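Aminopeptidase N (Francisella tularensis subsp. tularensis, PDB 5DLL) probably trims single residues from the N-termini of intracellular peptides as a zinc-dependent M1-family aminopeptidase that favours N-terminal alanine. Local coordinates at residues A[493-499]-A[511-517]; A[453-457]-A[481-486]; A[555-559]-A[571-575]; A[604-609]-A[672-676]. All blocks are in the same frame, centred on the assembly; numbering follows the deposited sequence.

Contact 1: A[493-499]-A[511-517]; sequences LHIPVKM and EQVIELK
The shortest polar bond here runs from Val-497 N to Ile-514 O, 2.7 Å and close to straight at 173°. Ile-514 N returns a bond to Val-497 O (3.1 Å), and Ile-495 and Leu-516 exchange a similar pair, so strands 495-502 and 508-516 form an antiparallel beta hairpin. Toward the hairpin turn, Met-499 N donates to Gln-512 O, while the return bond from Gln-512 N is weak. On the sheet face of Ile-495, Val-497 and Met-499, the CG1 branch of Ile-514 lies 3.9 Å from Val-497 CB. The Met-499 chain, doubled back by successive turns, crosses that same Ile-514 CG1 branch with Met-499 CG at 4.1 Å. Leu-516 runs alongside Ile-495 and points the same way, the two CB atoms 4.0 Å apart. On the other face Pro-496 packs against Val-513, beside Lys-498 and Glu-515. Just past the strands, Lys-517 lays its CG over one face of the His-494 ring, a CH-pi contact 4.1 Å from the centroid, while Glu-515 approaches the ring edge with its carboxylate turned 49° from the ring plane. Glu-515 OE1 bridges to Lys-517 NZ, and OE2 to Arg-443; Lys-498 pairs with Asp-539. The backbone thus fixes the register, apolar side chains pack on it, and the acid between two bases probably stays ionised and offsets the positive charge beside the histidine.

Contact 2: A[453-457]-A[481-486]; sequences AQSGT and TLPTAD
Thr-481 starts the contact by bringing its methyl, CG2, to 3.3 Å from Gln-454 NE2, the two side chains arriving from opposite directions. With its OG1 anti to the backbone N (chi1 168°), Thr-481 turns the hydroxyl toward the backbone of the other segment, 3.8 Å from Thr-457 O, too far for a bond. The amide of Gln-454 finds its main partner in Gln-491, whose N donates to OE1. The chain then passes through Leu-482 and Pro-483, and the next side chain to meet segment 453-457 is Thr-484. Its CG2 sits 4.1 Å from Gly-456 CA, a van der Waals touch. Thr-484 OG1 is hydrogen-bonded to Gln-487 O and receives a bond from Lys-490 NZ, which also reaches Ser-455 O and so ties both segments to one ammonium group. Asp-486 closes the walk: its carboxylate faces Ser-455, whose OG makes a weak bond of 3.3 Å to Asp-486 OD1. Asp-486 OD1 is also held by Ser-373 OG and lies 2.7 Å from Thr-484 OG1, which clusters hydroxyls around one carboxylate oxygen. The contact is a loop-to-loop junction: segment 453-457 leads from helix 450-453 into strand 459-467, while the loop holding 481-486 joins strand 472-480 to strand 495-502, with Thr-457 resting against Phe-365 and Asp-368 of helix 349-369.

Contact 3: A[555-559]-A[571-575]; sequences LLHIV and SLQQI
This is the apolar seam of an antiparallel helical hairpin, formed by helices 552-561 and 565-581 at the start of the C-terminal region of ARM-type helical repeats. The two short segments pass 9.1 Å apart, axis to axis, their directions 143° apart, and the interface is buried. Leu-555 and Ile-575 slide past one another in opposite senses: Ile-575 CG1 lies 3.6 Å from Leu-555 CD1, and the methyl CD1 of Ile-575 reaches on to the CB of Leu-555. That methyl is met from another direction by CD1 of Leu-556, whose side chain crosses Ile-575 at about a right angle. Further along, Val-559 stands across Leu-572, its CG2 3.9 Å from Leu-572 CB. Phe-590 of helix 588-598 covers Leu-572 and Ile-575, so the next helix continues the same core, while Val-533 touches Ile-558 from the preceding beta domain. The one polar side chain in the middle is Ser-571. Its hydroxyl bonds back to Asn-567 O in its own helix, which is how it fits among hydrocarbon: Ser-571 OG, beside its backbone N (chi1 -61°), rests 3.4 Å from Ile-558 CG2.

Contact 4: A[604-609]-A[672-676]; sequences DKALIS and AKRKL
Leu-676 slants across two side chains of helix 605-612, placing one methyl against each. Its CG is anti to the backbone N (chi1 -177°), and from there CD2 reaches the CG of Lys-605 while Leu-676 CD1 meets Ile-608 CG2 at 3.5 Å. Lys-605 sets out toward helix 668-685 but bends at chi2 and chi3, carrying its ammonium away; the stem does the packing. Beside this pair the helices meet through small groups: Ala-606 CB and Ala-672 CB are 3.8 Å apart, and the CA atoms of these alanines only 4.4 Å. These small side chains let the short axes come within 7.9 Å, at a near-parallel 24°. Lys-675 lies on the other flank, its CD 3.7 Å from Ala-606 CB and its CG 3.6 Å from Ser-609 OG. Ser-609 OG donates to Lys-605 O in its own helix (2.7 Å), and the same carbonyl also takes Ser-609 N, so the buried OG is satisfied without crossing over. Asp-604 caps the helix: its OD1 accepts from Ala-606 N at 2.8 Å, while OD2 bonds Ser-348 OG. Within the C-terminal helical region, then, helix 605-612 packs on helix 668-685 and also touches helix 349-369 of the catalytic domain, Ala-606 against Val-351, and helix 648-658 backs Leu-676 through Val-654 and Cys-658.

Overall arrangement
Contact 1 lies in the Ig-like beta region, and contact 2 ties a loop of it to the segment after helix 450-453; the two touch, Leu-493 CD1 lying 3.6 Å from Gln-454 NE2, and both are only partly buried. Contact 1 is sewn together by backbone bonds, whereas contact 2 has a single weak side-chain bond besides packing, and leans on outside residues. Contacts 3 and 4 are buried helix pairs of the C-terminal helical region, their centres about 19 Å apart without touching. Both depend on apolar side chains and bond their serines back within their own helix, but one pair runs antiparallel between successive helices, the other nearly parallel between helices far apart in sequence. Helix 349-369 flanks both contact 2 and contact 4.

Contact 1: A[493-499]-A[511-517]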
loop_
_atom_site.group_PDB
_atom_site.type_symbol
_atom_site.label_atom_id
_atom_site.label_comp_id
_atom_site.label_asym_id
_atom_site.label_seq_id
_atom_site.Cartn_x
_atom_site.Cartn_y
_atom_site.Cartn_z
ATOM N N LEU A 493 -21.977 -10.498 -11.690
ATOM C CA LEU A 493 -20.818 -9.785 -12.226
ATOM C C LEU A 493 -20.127 -10.543 -13.366
ATOM O O LEU A 493 -20.459 -11.689 -13.667
ATOM C CB LEU A 493 -19.804 -9.540 -11.107
ATOM C CG LEU A 493 -20.324 -8.774 -9.891
ATOM C CD1 LEU A 493 -19.396 -8.956 -8.701
ATOM C CD2 LEU A 493 -20.491 -7.302 -10.232
ATOM N N HIS A 494 -19.161 -9.872 -13.987
ATOM C CA HIS A 494 -18.296 -10.463 -14.998
ATOM C C HIS A 494 -17.052 -11.015 -14.289
ATOM O O HIS A 494 -16.176 -10.247 -13.879
ATOM C CB HIS A 494 -17.901 -9.377 -16.006
ATOM C CG HIS A 494 -17.299 -9.901 -17.274
ATOM N ND1 HIS A 494 -17.354 -9.200 -18.460
ATOM C CD2 HIS A 494 -16.637 -11.049 -17.546
ATOM C CE1 HIS A 494 -16.746 -9.892 -19.407
ATOM N NE2 HIS A 494 -16.305 -11.019 -18.879
ATOM N N ILE A 495 -16.985 -12.340 -14.132
ATOM C CA ILE A 495 -15.869 -12.990 -13.426
ATOM C C ILE A 495 -14.968 -13.726 -14.421
ATOM O O ILE A 495 -15.439 -14.615 -15.132
ATOM C CB ILE A 495 -16.337 -14.042 -12.379
ATOM C CG1 ILE A 495 -17.636 -13.634 -11.668
ATOM C CG2 ILE A 495 -15.232 -14.313 -11.365
ATOM C CD1 ILE A 495 -17.532 -12.404 -10.798
ATOM N N PRO A 496 -13.672 -13.362 -14.478
ATOM C CA PRO A 496 -12.704 -14.149 -15.233
ATOM C C PRO A 496 -12.115 -15.266 -14.375
ATOM O O PRO A 496 -11.623 -15.006 -13.273
ATOM C CB PRO A 496 -11.627 -13.126 -15.595
ATOM C CG PRO A 496 -11.669 -12.133 -14.491
ATOM C CD PRO A 496 -13.070 -12.133 -13.937
ATOM N N VAL A 497 -12.179 -16.496 -14.886
ATOM C CA VAL A 497 -11.650 -17.666 -14.192
ATOM C C VAL A 497 -10.474 -18.244 -14.973
ATOM O O VAL A 497 -10.663 -19.000 -15.928
ATOM C CB VAL A 497 -12.726 -18.757 -14.025
ATOM C CG1 VAL A 497 -12.293 -19.765 -12.969
ATOM C CG2 VAL A 497 -14.065 -18.135 -13.659
ATOM N N LYS A 498 -9.263 -17.875 -14.564
ATOM C CA LYS A 498 -8.042 -18.399 -15.171
ATOM C C LYS A 498 -7.812 -19.805 -14.640
ATOM O O LYS A 498 -7.738 -20.011 -13.426
ATOM C CB LYS A 498 -6.845 -17.500 -14.850
ATOM C CG LYS A 498 -5.600 -17.836 -15.649
ATOM C CD LYS A 498 -4.433 -16.939 -15.279
ATOM C CE LYS A 498 -3.139 -17.470 -15.880
ATOM N NZ LYS A 498 -1.962 -16.649 -15.492
ATOM N N MET A 499 -7.703 -20.771 -15.547
ATOM C CA MET A 499 -7.792 -22.174 -15.157
ATOM C C MET A 499 -7.021 -23.138 -16.055
ATOM O O MET A 499 -6.487 -22.762 -17.101
ATOM C CB MET A 499 -9.270 -22.590 -15.084
ATOM C CG MET A 499 -10.087 -22.305 -16.341
ATOM S SD MET A 499 -10.036 -23.611 -17.584
ATOM C CE MET A 499 -11.002 -24.889 -16.785
ATOM N N GLU A 511 -5.664 -25.227 -20.937
ATOM C CA GLU A 511 -5.271 -23.991 -20.267
ATOM C C GLU A 511 -5.812 -22.757 -20.998
ATOM O O GLU A 511 -5.415 -22.466 -22.130
ATOM C CB GLU A 511 -3.749 -23.899 -20.148
ATOM C CG GLU A 511 -3.122 -24.984 -19.284
ATOM C CD GLU A 511 -1.679 -24.675 -18.929
ATOM O OE1 GLU A 511 -0.896 -24.337 -19.839
ATOM O OE2 GLU A 511 -1.324 -24.768 -17.737
ATOM N N GLN A 512 -6.716 -22.041 -20.334
ATOM C CA GLN A 512 -7.339 -20.845 -20.892
ATOM C C GLN A 512 -7.978 -20.010 -19.783
ATOM O O GLN A 512 -7.949 -20.393 -18.611
ATOM C CB GLN A 512 -8.403 -21.238 -21.921
ATOM C CG GLN A 512 -9.574 -22.017 -21.336
ATOM C CD GLN A 512 -10.595 -22.439 -22.377
ATOM O OE1 GLN A 512 -10.452 -22.147 -23.566
ATOM N NE2 GLN A 512 -11.638 -23.132 -21.932
ATOM N N VAL A 513 -8.552 -18.871 -20.163
ATOM C CA VAL A 513 -9.379 -18.062 -19.268
ATOM C C VAL A 513 -10.833 -18.183 -19.726
ATOM O O VAL A 513 -11.142 -17.901 -20.885
ATOM C CB VAL A 513 -8.967 -16.572 -19.297
ATOM C CG1 VAL A 513 -9.869 -15.743 -18.389
ATOM C CG2 VAL A 513 -7.502 -16.407 -18.905
ATOM N N ILE A 514 -11.713 -18.615 -18.825
ATOM C CA ILE A 514 -13.152 -18.647 -19.110
ATOM C C ILE A 514 -13.869 -17.572 -18.292
ATOM O O ILE A 514 -13.322 -17.055 -17.313
ATOM C CB ILE A 514 -13.783 -20.042 -18.872
ATOM C CG1 ILE A 514 -13.624 -20.496 -17.418
ATOM C CG2 ILE A 514 -13.170 -21.066 -19.816
ATOM C CD1 ILE A 514 -14.476 -21.695 -17.064
ATOM N N GLU A 515 -15.092 -17.244 -18.700
ATOM C CA GLU A 515 -15.816 -16.108 -18.138
ATOM C C GLU A 515 -17.153 -16.526 -17.550
ATOM O O GLU A 515 -17.840 -17.381 -18.105
ATOM C CB GLU A 515 -16.023 -15.048 -19.219
ATOM C CG GLU A 515 -14.733 -14.337 -19.600
ATOM C CD GLU A 515 -14.746 -13.786 -21.012
ATOM O OE1 GLU A 515 -15.819 -13.367 -21.493
ATOM O OE2 GLU A 515 -13.669 -13.764 -21.639
ATOM N N LEU A 516 -17.504 -15.917 -16.420
ATOM C CA LEU A 516 -18.800 -16.124 -15.782
ATOM C C LEU A 516 -19.563 -14.801 -15.745
ATOM O O LEU A 516 -19.336 -13.968 -14.866
ATOM C CB LEU A 516 -18.613 -16.683 -14.371
ATOM C CG LEU A 516 -19.874 -16.914 -13.538
ATOM C CD1 LEU A 516 -20.787 -17.936 -14.198
ATOM C CD2 LEU A 516 -19.491 -17.359 -12.135
ATOM N N LYS A 517 -20.465 -14.625 -16.710
ATOM C CA LYS A 517 -21.242 -13.395 -16.862
ATOM C C LYS A 517 -22.690 -13.592 -16.427
ATOM O O LYS A 517 -23.573 -12.850 -16.853
ATOM C CB LYS A 517 -21.233 -12.953 -18.329
ATOM C CG LYS A 517 -19.861 -12.883 -18.972
ATOM C CD LYS A 517 -19.982 -12.415 -20.409
ATOM C CE LYS A 517 -18.675 -12.584 -21.158
ATOM N NZ LYS A 517 -18.722 -11.977 -22.515
#

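Contact 2: A[453-457]-A[481-486]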
loop_
_atom_site.group_PDB
_atom_site.type_symbol
_atom_site.label_atom_id
_atom_site.label_comp_id
_atom_site.label_asym_id
_atom_site.label_seq_id
_atom_site.Cartn_x
_atom_site.Cartn_y
_atom_site.Cartn_z
ATOM N N ALA A 453 -19.864 -0.323 -9.077
ATOM C CA ALA A 453 -21.062 0.012 -8.300
ATOM C C ALA A 453 -21.342 -0.967 -7.154
ATOM O O ALA A 453 -21.835 -0.559 -6.100
ATOM C CB ALA A 453 -22.272 0.101 -9.222
ATOM N N GLN A 454 -21.029 -2.246 -7.351
ATOM C CA GLN A 454 -21.428 -3.288 -6.397
ATOM C C GLN A 454 -20.464 -3.480 -5.223
ATOM O O GLN A 454 -19.252 -3.606 -5.404
ATOM C CB GLN A 454 -21.628 -4.626 -7.111
ATOM C CG GLN A 454 -22.110 -5.737 -6.186
ATOM C CD GLN A 454 -22.980 -6.758 -6.892
ATOM O OE1 GLN A 454 -24.102 -6.453 -7.300
ATOM N NE2 GLN A 454 -22.471 -7.979 -7.035
ATOM N N SER A 455 -21.040 -3.533 -4.023
ATOM C CA SER A 455 -20.296 -3.734 -2.784
ATOM C C SER A 455 -20.274 -5.215 -2.398
ATOM O O SER A 455 -21.058 -6.013 -2.917
ATOM C CB SER A 455 -20.937 -2.910 -1.667
ATOM O OG SER A 455 -20.214 -3.018 -0.455
ATOM N N GLY A 456 -19.364 -5.578 -1.501
ATOM C CA GLY A 456 -19.305 -6.936 -0.962
ATOM C C GLY A 456 -18.478 -7.930 -1.761
ATOM O O GLY A 456 -18.233 -7.740 -2.955
ATOM N N THR A 457 -18.061 -8.996 -1.075
ATOM C CA THR A 457 -17.279 -10.088 -1.648
ATOM C C THR A 457 -18.219 -11.132 -2.249
ATOM O O THR A 457 -19.103 -11.627 -1.553
ATOM C CB THR A 457 -16.441 -10.783 -0.554
ATOM O OG1 THR A 457 -15.597 -9.825 0.094
ATOM C CG2 THR A 457 -15.583 -11.897 -1.140
ATOM N N THR A 481 -23.653 -13.204 -4.106
ATOM C CA THR A 481 -23.081 -12.178 -3.237
ATOM C C THR A 481 -24.188 -11.607 -2.341
ATOM O O THR A 481 -25.210 -11.117 -2.825
ATOM C CB THR A 481 -22.353 -11.082 -4.056
ATOM O OG1 THR A 481 -22.045 -9.959 -3.218
ATOM C CG2 THR A 481 -23.186 -10.623 -5.248
ATOM N N LEU A 482 -23.978 -11.698 -1.030
ATOM C CA LEU A 482 -25.019 -11.401 -0.047
ATOM C C LEU A 482 -25.246 -9.896 0.134
ATOM O O LEU A 482 -24.378 -9.093 -0.208
ATOM C CB LEU A 482 -24.648 -12.028 1.303
ATOM C CG LEU A 482 -24.472 -13.548 1.328
ATOM C CD1 LEU A 482 -23.946 -13.984 2.687
ATOM C CD2 LEU A 482 -25.779 -14.256 0.995
ATOM N N PRO A 483 -26.417 -9.509 0.678
ATOM C CA PRO A 483 -26.675 -8.101 0.984
ATOM C C PRO A 483 -25.709 -7.529 2.023
ATOM O O PRO A 483 -25.265 -8.252 2.914
ATOM C CB PRO A 483 -28.107 -8.114 1.539
ATOM C CG PRO A 483 -28.367 -9.520 1.937
ATOM C CD PRO A 483 -27.598 -10.346 0.956
ATOM N N THR A 484 -25.391 -6.241 1.889
ATOM C CA THR A 484 -24.519 -5.527 2.829
ATOM C C THR A 484 -25.267 -4.357 3.470
ATOM O O THR A 484 -26.412 -4.062 3.115
ATOM C CB THR A 484 -23.256 -4.986 2.125
ATOM O OG1 THR A 484 -23.631 -4.273 0.941
ATOM C CG2 THR A 484 -22.323 -6.119 1.754
ATOM N N ALA A 485 -24.611 -3.695 4.420
ATOM C CA ALA A 485 -25.188 -2.537 5.097
ATOM C C ALA A 485 -25.487 -1.388 4.123
ATOM O O ALA A 485 -26.542 -0.750 4.212
ATOM C CB ALA A 485 -24.261 -2.064 6.207
ATOM N N ASP A 486 -24.563 -1.138 3.193
ATOM C CA ASP A 486 -24.697 -0.032 2.232
ATOM C C ASP A 486 -25.736 -0.294 1.131
ATOM O O ASP A 486 -26.393 0.639 0.658
ATOM C CB ASP A 486 -23.336 0.331 1.617
ATOM C CG ASP A 486 -22.657 -0.847 0.936
ATOM O OD1 ASP A 486 -22.517 -1.914 1.574
ATOM O OD2 ASP A 486 -22.250 -0.699 -0.233
#

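Contact 3: A[555-559]-A[571-575]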
loop_
_atom_site.group_PDB
_atom_site.type_symbol
_atom_site.label_atom_id
_atom_site.label_comp_id
_atom_site.label_asym_id
_atom_site.label_seq_id
_atom_site.Cartn_x
_atom_site.Cartn_y
_atom_site.Cartn_z
ATOM N N LEU A 555 -5.940 -31.927 -3.827
ATOM C CA LEU A 555 -5.100 -30.766 -3.521
ATOM C C LEU A 555 -3.615 -31.126 -3.620
ATOM O O LEU A 555 -2.805 -30.324 -4.081
ATOM C CB LEU A 555 -5.420 -30.210 -2.124
ATOM C CG LEU A 555 -6.824 -29.625 -1.913
ATOM C CD1 LEU A 555 -7.085 -29.358 -0.439
ATOM C CD2 LEU A 555 -7.014 -28.353 -2.724
ATOM N N LEU A 556 -3.271 -32.341 -3.200
ATOM C CA LEU A 556 -1.889 -32.829 -3.260
ATOM C C LEU A 556 -1.426 -33.010 -4.711
ATOM O O LEU A 556 -0.243 -32.847 -5.015
ATOM C CB LEU A 556 -1.751 -34.150 -2.488
ATOM C CG LEU A 556 -0.638 -34.251 -1.444
ATOM C CD1 LEU A 556 -0.716 -33.123 -0.425
ATOM C CD2 LEU A 556 -0.717 -35.608 -0.756
ATOM N N HIS A 557 -2.363 -33.349 -5.598
ATOM C CA HIS A 557 -2.087 -33.441 -7.036
ATOM C C HIS A 557 -1.836 -32.054 -7.647
ATOM O O HIS A 557 -0.955 -31.893 -8.494
ATOM C CB HIS A 557 -3.251 -34.138 -7.759
ATOM C CG HIS A 557 -2.912 -34.622 -9.139
ATOM N ND1 HIS A 557 -2.360 -35.863 -9.378
ATOM C CD2 HIS A 557 -3.055 -34.035 -10.352
ATOM C CE1 HIS A 557 -2.173 -36.017 -10.677
ATOM N NE2 HIS A 557 -2.585 -34.922 -11.289
ATOM N N ILE A 558 -2.609 -31.058 -7.211
ATOM C CA ILE A 558 -2.415 -29.672 -7.650
ATOM C C ILE A 558 -1.072 -29.144 -7.148
ATOM O O ILE A 558 -0.358 -28.459 -7.876
ATOM C CB ILE A 558 -3.571 -28.755 -7.183
ATOM C CG1 ILE A 558 -4.865 -29.128 -7.917
ATOM C CG2 ILE A 558 -3.252 -27.288 -7.442
ATOM C CD1 ILE A 558 -6.113 -28.487 -7.348
ATOM N N VAL A 559 -0.725 -29.483 -5.911
ATOM C CA VAL A 559 0.567 -29.090 -5.344
ATOM C C VAL A 559 1.737 -29.703 -6.123
ATOM O O VAL A 559 2.790 -29.077 -6.259
ATOM C CB VAL A 559 0.672 -29.486 -3.850
ATOM C CG1 VAL A 559 2.083 -29.254 -3.315
ATOM C CG2 VAL A 559 -0.347 -28.711 -3.020
ATOM N N SER A 571 -3.145 -24.223 -2.596
ATOM C CA SER A 571 -3.629 -25.563 -2.266
ATOM C C SER A 571 -2.859 -26.188 -1.101
ATOM O O SER A 571 -3.428 -26.951 -0.325
ATOM C CB SER A 571 -3.547 -26.477 -3.490
ATOM O OG SER A 571 -4.350 -25.981 -4.544
ATOM N N LEU A 572 -1.571 -25.871 -0.988
ATOM C CA LEU A 572 -0.745 -26.385 0.105
ATOM C C LEU A 572 -1.103 -25.717 1.439
ATOM O O LEU A 572 -1.151 -26.377 2.480
ATOM C CB LEU A 572 0.741 -26.183 -0.209
ATOM C CG LEU A 572 1.755 -26.907 0.688
ATOM C CD1 LEU A 572 1.517 -28.411 0.712
ATOM C CD2 LEU A 572 3.175 -26.602 0.233
ATOM N N GLN A 573 -1.361 -24.412 1.403
ATOM C CA GLN A 573 -1.778 -23.676 2.598
ATOM C C GLN A 573 -3.186 -24.110 3.031
ATOM O O GLN A 573 -3.515 -24.067 4.213
ATOM C CB GLN A 573 -1.731 -22.159 2.352
ATOM C CG GLN A 573 -0.356 -21.608 1.976
ATOM C CD GLN A 573 0.552 -21.324 3.168
ATOM O OE1 GLN A 573 0.357 -20.348 3.899
ATOM N NE2 GLN A 573 1.572 -22.160 3.347
ATOM N N GLN A 574 -4.010 -24.531 2.073
ATOM C CA GLN A 574 -5.357 -25.016 2.367
ATOM C C GLN A 574 -5.332 -26.374 3.062
ATOM O O GLN A 574 -6.174 -26.656 3.913
ATOM C CB GLN A 574 -6.177 -25.110 1.082
ATOM C CG GLN A 574 -7.616 -25.552 1.299
ATOM C CD GLN A 574 -8.563 -25.007 0.247
ATOM O OE1 GLN A 574 -8.615 -23.799 0.005
ATOM N NE2 GLN A 574 -9.330 -25.896 -0.378
ATOM N N ILE A 575 -4.367 -27.210 2.691
ATOM C CA ILE A 575 -4.202 -28.531 3.301
ATOM C C ILE A 575 -3.694 -28.393 4.734
ATOM O O ILE A 575 -4.317 -28.899 5.668
ATOM C CB ILE A 575 -3.226 -29.408 2.486
ATOM C CG1 ILE A 575 -3.864 -29.806 1.151
ATOM C CG2 ILE A 575 -2.835 -30.660 3.260
ATOM C CD1 ILE A 575 -2.868 -30.245 0.098
#

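Contact 4: A[604-609]-A[672-676]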
loop_
_atom_site.group_PDB
_atom_site.type_symbol
_atom_site.label_atom_id
_atom_site.label_comp_id
_atom_site.label_asym_id
_atom_site.label_seq_id
_atom_site.Cartn_x
_atom_site.Cartn_y
_atom_site.Cartn_z
ATOM N N ASP A 604 11.202 -20.772 -8.200
ATOM C CA ASP A 604 11.596 -19.592 -7.430
ATOM C C ASP A 604 11.749 -19.984 -5.960
ATOM O O ASP A 604 10.801 -20.442 -5.320
ATOM C CB ASP A 604 10.584 -18.447 -7.589
ATOM C CG ASP A 604 11.083 -17.123 -6.992
ATOM O OD1 ASP A 604 11.775 -17.139 -5.949
ATOM O OD2 ASP A 604 10.774 -16.057 -7.566
ATOM N N LYS A 605 12.961 -19.804 -5.448
ATOM C CA LYS A 605 13.314 -20.223 -4.095
ATOM C C LYS A 605 12.578 -19.400 -3.035
ATOM O O LYS A 605 12.399 -19.856 -1.907
ATOM C CB LYS A 605 14.828 -20.100 -3.903
ATOM C CG LYS A 605 15.454 -21.200 -3.073
ATOM C CD LYS A 605 16.834 -21.582 -3.586
ATOM C CE LYS A 605 16.745 -22.366 -4.886
ATOM N NZ LYS A 605 18.028 -23.048 -5.204
ATOM N N ALA A 606 12.164 -18.188 -3.403
ATOM C CA ALA A 606 11.354 -17.345 -2.532
ATOM C C ALA A 606 9.933 -17.896 -2.432
ATOM O O ALA A 606 9.344 -17.916 -1.351
ATOM C CB ALA A 606 11.331 -15.917 -3.052
ATOM N N LEU A 607 9.388 -18.328 -3.569
ATOM C CA LEU A 607 8.082 -18.993 -3.611
ATOM C C LEU A 607 8.080 -20.269 -2.764
ATOM O O LEU A 607 7.100 -20.564 -2.079
ATOM C CB LEU A 607 7.690 -19.315 -5.059
ATOM C CG LEU A 607 6.600 -20.363 -5.302
ATOM C CD1 LEU A 607 5.250 -19.911 -4.762
ATOM C CD2 LEU A 607 6.523 -20.667 -6.790
ATOM N N ILE A 608 9.178 -21.021 -2.825
ATOM C CA ILE A 608 9.367 -22.186 -1.960
ATOM C C ILE A 608 9.252 -21.773 -0.483
ATOM O O ILE A 608 8.538 -22.414 0.290
ATOM C CB ILE A 608 10.723 -22.884 -2.232
ATOM C CG1 ILE A 608 10.714 -23.548 -3.615
ATOM C CG2 ILE A 608 11.013 -23.944 -1.180
ATOM C CD1 ILE A 608 12.069 -24.041 -4.088
ATOM N N SER A 609 9.938 -20.691 -0.111
ATOM C CA SER A 609 9.908 -20.172 1.262
ATOM C C SER A 609 8.497 -19.853 1.765
ATOM O O SER A 609 8.196 -20.078 2.935
ATOM C CB SER A 609 10.779 -18.917 1.374
ATOM O OG SER A 609 12.004 -19.084 0.683
ATOM N N ALA A 672 16.251 -14.497 -2.725
ATOM C CA ALA A 672 15.429 -15.706 -2.561
ATOM C C ALA A 672 16.154 -16.799 -1.781
ATOM O O ALA A 672 15.528 -17.559 -1.037
ATOM C CB ALA A 672 15.003 -16.238 -3.921
ATOM N N LYS A 673 17.470 -16.872 -1.978
ATOM C CA LYS A 673 18.346 -17.809 -1.261
ATOM C C LYS A 673 18.271 -17.520 0.238
ATOM O O LYS A 673 18.046 -18.428 1.043
ATOM C CB LYS A 673 19.798 -17.658 -1.758
ATOM C CG LYS A 673 20.563 -18.949 -2.031
ATOM C CD LYS A 673 21.660 -18.702 -3.069
ATOM C CE LYS A 673 22.823 -19.689 -2.990
ATOM N NZ LYS A 673 22.581 -21.006 -3.645
ATOM N N ARG A 674 18.428 -16.241 0.588
ATOM C CA ARG A 674 18.469 -15.788 1.983
ATOM C C ARG A 674 17.196 -16.052 2.778
ATOM O O ARG A 674 17.249 -16.215 3.999
ATOM C CB ARG A 674 18.785 -14.290 2.059
ATOM C CG ARG A 674 20.267 -13.957 2.079
ATOM C CD ARG A 674 20.495 -12.485 2.382
ATOM N NE ARG A 674 20.062 -11.634 1.274
ATOM C CZ ARG A 674 20.804 -11.323 0.210
ATOM N NH1 ARG A 674 22.044 -11.784 0.083
ATOM N NH2 ARG A 674 20.303 -10.537 -0.737
ATOM N N LYS A 675 16.050 -16.074 2.111
ATOM C CA LYS A 675 14.803 -16.306 2.834
ATOM C C LYS A 675 14.466 -17.788 2.957
ATOM O O LYS A 675 13.959 -18.206 3.996
ATOM C CB LYS A 675 13.638 -15.490 2.271
ATOM C CG LYS A 675 13.306 -15.689 0.806
ATOM C CD LYS A 675 12.153 -14.781 0.401
ATOM C CE LYS A 675 12.530 -13.304 0.458
ATOM N NZ LYS A 675 11.462 -12.422 -0.083
ATOM N N LEU A 676 14.763 -18.584 1.932
ATOM C CA LEU A 676 14.653 -20.040 2.074
ATOM C C LEU A 676 15.632 -20.525 3.141
ATOM O O LEU A 676 15.305 -21.408 3.938
ATOM C CB LEU A 676 14.927 -20.770 0.757
ATOM C CG LEU A 676 14.753 -22.295 0.848
ATOM C CD1 LEU A 676 13.310 -22.648 1.177
ATOM C CD2 LEU A 676 15.190 -23.004 -0.422
#